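Putative oxidoreductase (Bacteroides fragilis NCTC 9343, PDB 3EOF) binds flavin mononucleotide and is probably an oxidoreductase of the nitroreductase family. Local coordinates at residues 19-25 with 47-51; 97-103 with 241-247. All coordinates share one frame; numbering follows the deposited sequence.

Interaction 1: 19-25 with 47-51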
loop_
_atom_site.group_PDB
_atom_site.type_symbol
_atom_site.label_atom_id
_atom_site.label_comp_id
_atom_site.label_asym_id
_atom_site.label_seq_id
_atom_site.Cartn_x
_atom_site.Cartn_y
_atom_site.Cartn_z
ATOM N N ASP A 19 -22.916 -10.838 12.057
ATOM C CA ASP A 19 -22.105 -9.677 12.389
ATOM C C ASP A 19 -20.677 -10.088 12.776
ATOM O O ASP A 19 -20.427 -11.234 13.114
ATOM C CB ASP A 19 -22.791 -8.893 13.512
ATOM C CG ASP A 19 -22.325 -7.429 13.586
ATOM O OD1 ASP A 19 -21.601 -6.922 12.685
ATOM O OD2 ASP A 19 -22.699 -6.766 14.560
ATOM N N ILE A 20 -19.739 -9.152 12.640
ATOM C CA ILE A 20 -18.370 -9.335 13.098
ATOM C C ILE A 20 -18.407 -8.679 14.487
ATOM O O ILE A 20 -18.811 -7.536 14.611
ATOM C CB ILE A 20 -17.338 -8.639 12.161
ATOM C CG1 ILE A 20 -17.518 -9.114 10.686
ATOM C CG2 ILE A 20 -15.895 -8.850 12.681
ATOM C CD1 ILE A 20 -16.606 -8.417 9.649
ATOM N N THR A 21 -18.027 -9.393 15.535
ATOM C CA THR A 21 -18.041 -8.790 16.858
ATOM C C THR A 21 -17.005 -7.673 16.974
ATOM O O THR A 21 -15.998 -7.660 16.250
ATOM C CB THR A 21 -17.689 -9.787 17.971
ATOM O OG1 THR A 21 -16.345 -10.246 17.780
ATOM C CG2 THR A 21 -18.657 -10.982 17.996
ATOM N N PRO A 22 -17.260 -6.701 17.868
ATOM C CA PRO A 22 -16.204 -5.723 18.161
ATOM C C PRO A 22 -14.881 -6.400 18.602
ATOM O O PRO A 22 -13.822 -6.015 18.132
ATOM C CB PRO A 22 -16.816 -4.867 19.287
ATOM C CG PRO A 22 -18.307 -4.988 19.081
ATOM C CD PRO A 22 -18.520 -6.397 18.579
ATOM N N ASP A 23 -14.937 -7.407 19.479
ATOM C CA ASP A 23 -13.707 -8.091 19.935
ATOM C C ASP A 23 -12.852 -8.529 18.747
ATOM O O ASP A 23 -11.645 -8.260 18.708
ATOM C CB ASP A 23 -13.983 -9.299 20.855
ATOM C CG ASP A 23 -14.397 -8.912 22.300
ATOM O OD1 ASP A 23 -14.577 -7.712 22.569
ATOM O OD2 ASP A 23 -14.553 -9.835 23.168
ATOM N N LEU A 24 -13.491 -9.173 17.774
ATOM C CA LEU A 24 -12.806 -9.683 16.565
ATOM C C LEU A 24 -12.329 -8.563 15.645
ATOM O O LEU A 24 -11.156 -8.523 15.286
ATOM C CB LEU A 24 -13.666 -10.724 15.791
ATOM C CG LEU A 24 -13.019 -11.322 14.523
ATOM C CD1 LEU A 24 -11.679 -11.971 14.865
ATOM C CD2 LEU A 24 -13.936 -12.295 13.825
ATOM N N LEU A 25 -13.223 -7.673 15.233
ATOM C CA LEU A 25 -12.792 -6.553 14.417
ATOM C C LEU A 25 -11.631 -5.767 15.088
ATOM O O LEU A 25 -10.621 -5.496 14.475
ATOM C CB LEU A 25 -13.962 -5.613 14.077
ATOM C CG LEU A 25 -13.594 -4.632 12.984
ATOM C CD1 LEU A 25 -13.309 -5.295 11.592
ATOM C CD2 LEU A 25 -14.722 -3.582 12.870
ATOM N N VAL A 47 -11.760 4.469 9.708
ATOM C CA VAL A 47 -13.127 4.717 10.048
ATOM C C VAL A 47 -13.885 3.398 9.869
ATOM O O VAL A 47 -13.872 2.785 8.787
ATOM C CB VAL A 47 -13.774 5.829 9.208
ATOM C CG1 VAL A 47 -15.165 6.032 9.680
ATOM C CG2 VAL A 47 -12.979 7.107 9.341
ATOM N N VAL A 48 -14.524 2.965 10.953
ATOM C CA VAL A 48 -15.339 1.743 11.014
ATOM C C VAL A 48 -16.812 2.150 10.880
ATOM O O VAL A 48 -17.328 2.878 11.710
ATOM C CB VAL A 48 -15.132 0.980 12.342
ATOM C CG1 VAL A 48 -16.059 -0.264 12.422
ATOM C CG2 VAL A 48 -13.619 0.598 12.518
ATOM N N THR A 49 -17.428 1.708 9.775
ATOM C CA THR A 49 -18.825 1.892 9.437
ATOM C C THR A 49 -19.648 0.600 9.572
ATOM O O THR A 49 -19.472 -0.345 8.840
ATOM C CB THR A 49 -18.913 2.404 8.025
ATOM O OG1 THR A 49 -18.192 3.646 7.977
ATOM C CG2 THR A 49 -20.359 2.548 7.545
ATOM N N ARG A 50 -20.550 0.589 10.536
ATOM C CA ARG A 50 -21.416 -0.551 10.812
ATOM C C ARG A 50 -22.898 -0.185 10.657
ATOM O O ARG A 50 -23.696 -1.020 10.282
ATOM C CB ARG A 50 -21.179 -1.042 12.238
ATOM C CG ARG A 50 -19.841 -1.677 12.501
ATOM C CD ARG A 50 -19.831 -2.029 13.946
ATOM N NE ARG A 50 -18.710 -2.833 14.400
ATOM C CZ ARG A 50 -18.643 -4.154 14.323
ATOM N NH1 ARG A 50 -19.600 -4.846 13.717
ATOM N NH2 ARG A 50 -17.576 -4.777 14.801
ATOM N N ASP A 51 -23.236 1.075 10.920
ATOM C CA ASP A 51 -24.603 1.556 10.833
ATOM C C ASP A 51 -25.156 1.489 9.413
ATOM O O ASP A 51 -24.484 1.899 8.474
ATOM C CB ASP A 51 -24.687 3.004 11.322
ATOM C CG ASP A 51 -26.114 3.525 11.351
ATOM O OD1 ASP A 51 -26.930 2.941 12.105
ATOM O OD2 ASP A 51 -26.423 4.498 10.629
HETATM O O HOH W 1 -21.848 -4.521 11.913
#

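Interaction 2: 97-103 with 241-247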
loop_
_atom_site.group_PDB
_atom_site.type_symbol
_atom_site.label_atom_id
_atom_site.label_comp_id
_atom_site.label_asym_id
_atom_site.label_seq_id
_atom_site.Cartn_x
_atom_site.Cartn_y
_atom_site.Cartn_z
ATOM N N TYR A 97 4.159 18.596 6.971
ATOM C CA TYR A 97 3.589 17.423 6.317
ATOM C C TYR A 97 2.423 17.695 5.368
ATOM O O TYR A 97 1.825 16.776 4.855
ATOM C CB TYR A 97 3.227 16.411 7.382
ATOM C CG TYR A 97 4.433 16.142 8.314
ATOM C CD1 TYR A 97 5.566 15.502 7.835
ATOM C CD2 TYR A 97 4.403 16.497 9.658
ATOM C CE1 TYR A 97 6.679 15.234 8.674
ATOM C CE2 TYR A 97 5.518 16.232 10.525
ATOM C CZ TYR A 97 6.652 15.638 10.008
ATOM O OH TYR A 97 7.732 15.357 10.826
ATOM N N GLY A 98 2.193 18.956 5.057
ATOM C CA GLY A 98 1.139 19.328 4.140
ATOM C C GLY A 98 1.681 19.387 2.746
ATOM O O GLY A 98 1.575 20.421 2.061
ATOM N N ASN A 99 2.211 18.246 2.315
ATOM C CA ASN A 99 2.839 18.126 1.009
ATOM C C ASN A 99 2.654 16.725 0.419
ATOM O O ASN A 99 2.219 15.811 1.099
ATOM C CB ASN A 99 4.293 18.550 1.106
ATOM C CG ASN A 99 4.958 17.942 2.263
ATOM O OD1 ASN A 99 5.173 16.738 2.276
ATOM N ND2 ASN A 99 5.283 18.754 3.264
ATOM N N LEU A 100 2.871 16.613 -0.887
ATOM C CA LEU A 100 2.636 15.362 -1.597
ATOM C C LEU A 100 3.468 14.207 -1.063
ATOM O O LEU A 100 2.986 13.077 -0.962
ATOM C CB LEU A 100 2.887 15.560 -3.086
ATOM C CG LEU A 100 2.671 14.354 -3.999
ATOM C CD1 LEU A 100 1.213 13.940 -3.932
ATOM C CD2 LEU A 100 3.118 14.684 -5.417
HETATM N N MSE A 101 4.724 14.480 -0.760
HETATM C CA MSE A 101 5.626 13.458 -0.251
HETATM C C MSE A 101 5.070 12.813 0.985
HETATM O O MSE A 101 5.087 11.598 1.104
HETATM C CB MSE A 101 6.974 14.061 0.103
HETATM C CG MSE A 101 8.003 13.049 0.615
HETATM SE SE MSE A 101 8.540 11.654 -0.768
HETATM C CE MSE A 101 9.984 10.847 0.338
ATOM N N SER A 102 4.585 13.650 1.899
ATOM C CA SER A 102 4.044 13.217 3.181
ATOM C C SER A 102 2.753 12.476 2.949
ATOM O O SER A 102 2.476 11.503 3.629
ATOM C CB SER A 102 3.840 14.418 4.115
ATOM O OG SER A 102 5.077 15.017 4.444
ATOM N N PHE A 103 1.945 12.946 1.992
ATOM C CA PHE A 103 0.732 12.227 1.620
ATOM C C PHE A 103 1.050 10.836 1.126
ATOM O O PHE A 103 0.411 9.861 1.515
ATOM C CB PHE A 103 -0.095 12.970 0.515
ATOM C CG PHE A 103 -1.114 12.074 -0.148
ATOM C CD1 PHE A 103 -2.275 11.689 0.530
ATOM C CD2 PHE A 103 -0.842 11.495 -1.397
ATOM C CE1 PHE A 103 -3.187 10.789 -0.045
ATOM C CE2 PHE A 103 -1.760 10.621 -1.987
ATOM C CZ PHE A 103 -2.931 10.267 -1.307
ATOM N N LEU A 241 -6.563 16.571 -2.832
ATOM C CA LEU A 241 -5.344 16.585 -2.024
ATOM C C LEU A 241 -5.084 18.022 -1.543
ATOM O O LEU A 241 -4.701 18.249 -0.393
ATOM C CB LEU A 241 -4.168 16.077 -2.838
ATOM C CG LEU A 241 -3.965 14.576 -2.999
ATOM C CD1 LEU A 241 -2.984 14.371 -4.164
ATOM C CD2 LEU A 241 -3.441 13.984 -1.724
ATOM N N ARG A 242 -5.348 18.994 -2.422
ATOM C CA ARG A 242 -5.169 20.405 -2.101
ATOM C C ARG A 242 -6.119 20.803 -0.946
ATOM O O ARG A 242 -5.720 21.372 0.079
ATOM C CB ARG A 242 -5.431 21.244 -3.362
ATOM C CG ARG A 242 -5.345 22.766 -3.168
ATOM C CD ARG A 242 -5.180 23.544 -4.519
ATOM N NE ARG A 242 -4.157 22.925 -5.393
ATOM C CZ ARG A 242 -4.388 22.349 -6.583
ATOM N NH1 ARG A 242 -5.611 22.331 -7.134
ATOM N NH2 ARG A 242 -3.366 21.811 -7.251
ATOM N N ARG A 243 -7.378 20.422 -1.120
ATOM C CA ARG A 243 -8.456 20.735 -0.201
ATOM C C ARG A 243 -8.128 20.127 1.161
ATOM O O ARG A 243 -8.433 20.697 2.215
ATOM C CB ARG A 243 -9.738 20.168 -0.807
ATOM C CG ARG A 243 -10.924 21.062 -0.714
ATOM C CD ARG A 243 -11.637 21.163 -2.082
ATOM N NE ARG A 243 -12.266 19.919 -2.523
ATOM C CZ ARG A 243 -12.763 19.691 -3.750
ATOM N NH1 ARG A 243 -12.669 20.599 -4.726
ATOM N NH2 ARG A 243 -13.328 18.517 -4.018
ATOM N N GLN A 244 -7.485 18.975 1.156
ATOM C CA GLN A 244 -7.113 18.302 2.423
ATOM C C GLN A 244 -5.743 18.686 2.979
ATOM O O GLN A 244 -5.246 18.073 3.958
ATOM C CB GLN A 244 -7.177 16.786 2.273
ATOM C CG GLN A 244 -8.567 16.229 2.011
ATOM C CD GLN A 244 -9.630 16.713 2.978
ATOM O OE1 GLN A 244 -10.334 17.688 2.709
ATOM N NE2 GLN A 244 -9.766 16.042 4.072
ATOM N N GLY A 245 -5.138 19.682 2.353
ATOM C CA GLY A 245 -3.868 20.226 2.746
ATOM C C GLY A 245 -2.636 19.413 2.465
ATOM O O GLY A 245 -1.603 19.622 3.124
ATOM N N PHE A 246 -2.712 18.486 1.507
ATOM C CA PHE A 246 -1.534 17.702 1.166
ATOM C C PHE A 246 -0.791 18.296 -0.012
ATOM O O PHE A 246 0.137 17.704 -0.544
ATOM C CB PHE A 246 -1.876 16.243 0.942
ATOM C CG PHE A 246 -2.029 15.471 2.203
ATOM C CD1 PHE A 246 -0.920 15.232 3.017
ATOM C CD2 PHE A 246 -3.251 14.931 2.560
ATOM C CE1 PHE A 246 -1.042 14.458 4.191
ATOM C CE2 PHE A 246 -3.373 14.154 3.685
ATOM C CZ PHE A 246 -2.255 13.924 4.515
HETATM N N MSE A 247 -1.206 19.471 -0.405
HETATM C CA MSE A 247 -0.484 20.278 -1.350
HETATM C C MSE A 247 -1.096 21.638 -1.428
HETATM O O MSE A 247 -2.229 21.848 -0.983
HETATM C CB MSE A 247 -0.403 19.671 -2.720
HETATM C CG MSE A 247 -1.627 19.006 -3.205
HETATM SE SE MSE A 247 -0.983 18.021 -4.744
HETATM C CE MSE A 247 -1.013 19.584 -6.042
#

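Interaction 1: 19-25 with 47-51
Arg50 spans the gap between the end of strand 44-49 and the start of helix 22-32 and takes hold of the carbonyl oxygen of Ile20. The chain, extended from CG to NE, carries the guanidinium across to Ile20, which it grips end-on with NH1 and NH2. Both terminal nitrogens bond to that one oxygen. NH1 lies 2.9 Å from Ile20 O and in the carbonyl plane. NH2 lies 3.0 Å from Ile20 O but stands above that plane. Both bonds are bent, as expected when two donors share one acceptor: the N-H...O angles are 144° and 140°.

NH1 also forms a salt bridge with Asp19, 3.1 Å from OD1. The carboxylate meets the edge of the guanidinium with the two planes almost perpendicular, 85° apart. Asp19 is exposed, and this is the solvent side of the contact. A water bridges the pair, accepting from Arg50 NH1 and donating to Asp19 OD1.

The packed side is apolar and buried. Leu25 and Val48 reach toward each other tip to tip, with CD2 of Leu25 3.6 Å from CG1 of Val48. Leu25 CD2 also lies 3.6 Å from Arg50 NH2. Val73 of the adjacent strand lies against both Leu25 and Arg50. Thr21 is the N-cap of helix 22-32, its OG1 accepting from Leu24 N. Beyond the strand lies the second subunit, where Glu181 accepts from the backbone N of Arg50.

The Arg50 guanidinium faces one full negative charge, on Asp19, and the neutral carbonyl of Ile20. It should favour the ionised form of Asp19, which partly balances its charge. The two bonds to Ile20 O should limit its rotation. Together they tie the turn before the helix to strand 44-49, outermost in its own nitroreductase-family chain, beyond which the second subunit continues the sheet.

Interaction 2: 97-103 with 241-247
Gly98 and Phe246 bring the two backbones together, their CA atoms 4.3 Å apart. Gly98 is the centre of an inverse gamma turn just before helix 100-123. Opposite it, helix 227-243 ends in a Schellman motif. Phe246 N bonds to Leu241 O, Gly245 N bonds to Arg242 O, and Gly245 takes the positive phi, 74°. Asn99 caps helix 100-123: its OD1 accepts from both N and OG of Ser102, while its ND2 bonds to Gly96 O.

The side chains of Phe103, Leu241 and Phe246 form the buried centre. With CG anti to the backbone N (chi1 164°), the Phe103 ring is placed to receive Leu241 CD2 over the middle of one face, 3.3 Å from the ring centroid, a close CH-pi contact. Phe103 turns its edge to the face of Phe246. The ring centroids are 5.4 Å apart and the planes meet at 60°. Phe103 CB lies over the Phe246 face, 3.5 Å from Phe246 CD1. Leu100 CD1 packs loosely on Leu241 CD1, 4.2 Å away.

Phe152 of strand 151-160 extends the cluster, edge-to-face with Phe103. Leu100 also packs on Leu238 of the second subunit. This is a small aromatic core where a Schellman-ended C-terminal helix meets the capped start of helix 100-123.

How the interactions relate
Interaction 1 closes before interaction 2 opens along the chain. Their centres are 30 Å apart, and their nearest atoms about 11 Å. They have no residue in common, but the four-stranded antiparallel sheet relates them. Interaction 1 holds helix 22-32 to strand 44-49, outermost within this chain. Interaction 2 brings helices 100-123 and 227-243 together beside strand 151-160. At 47-48 a strand of the second subunit continues the sheet, and at 97-101 that subunit packs on the helix start. The Ser102 side chain is about 12 Å from a bound flavin mononucleotide, too far to touch it. The two are separate packing contacts, both at the subunit interface.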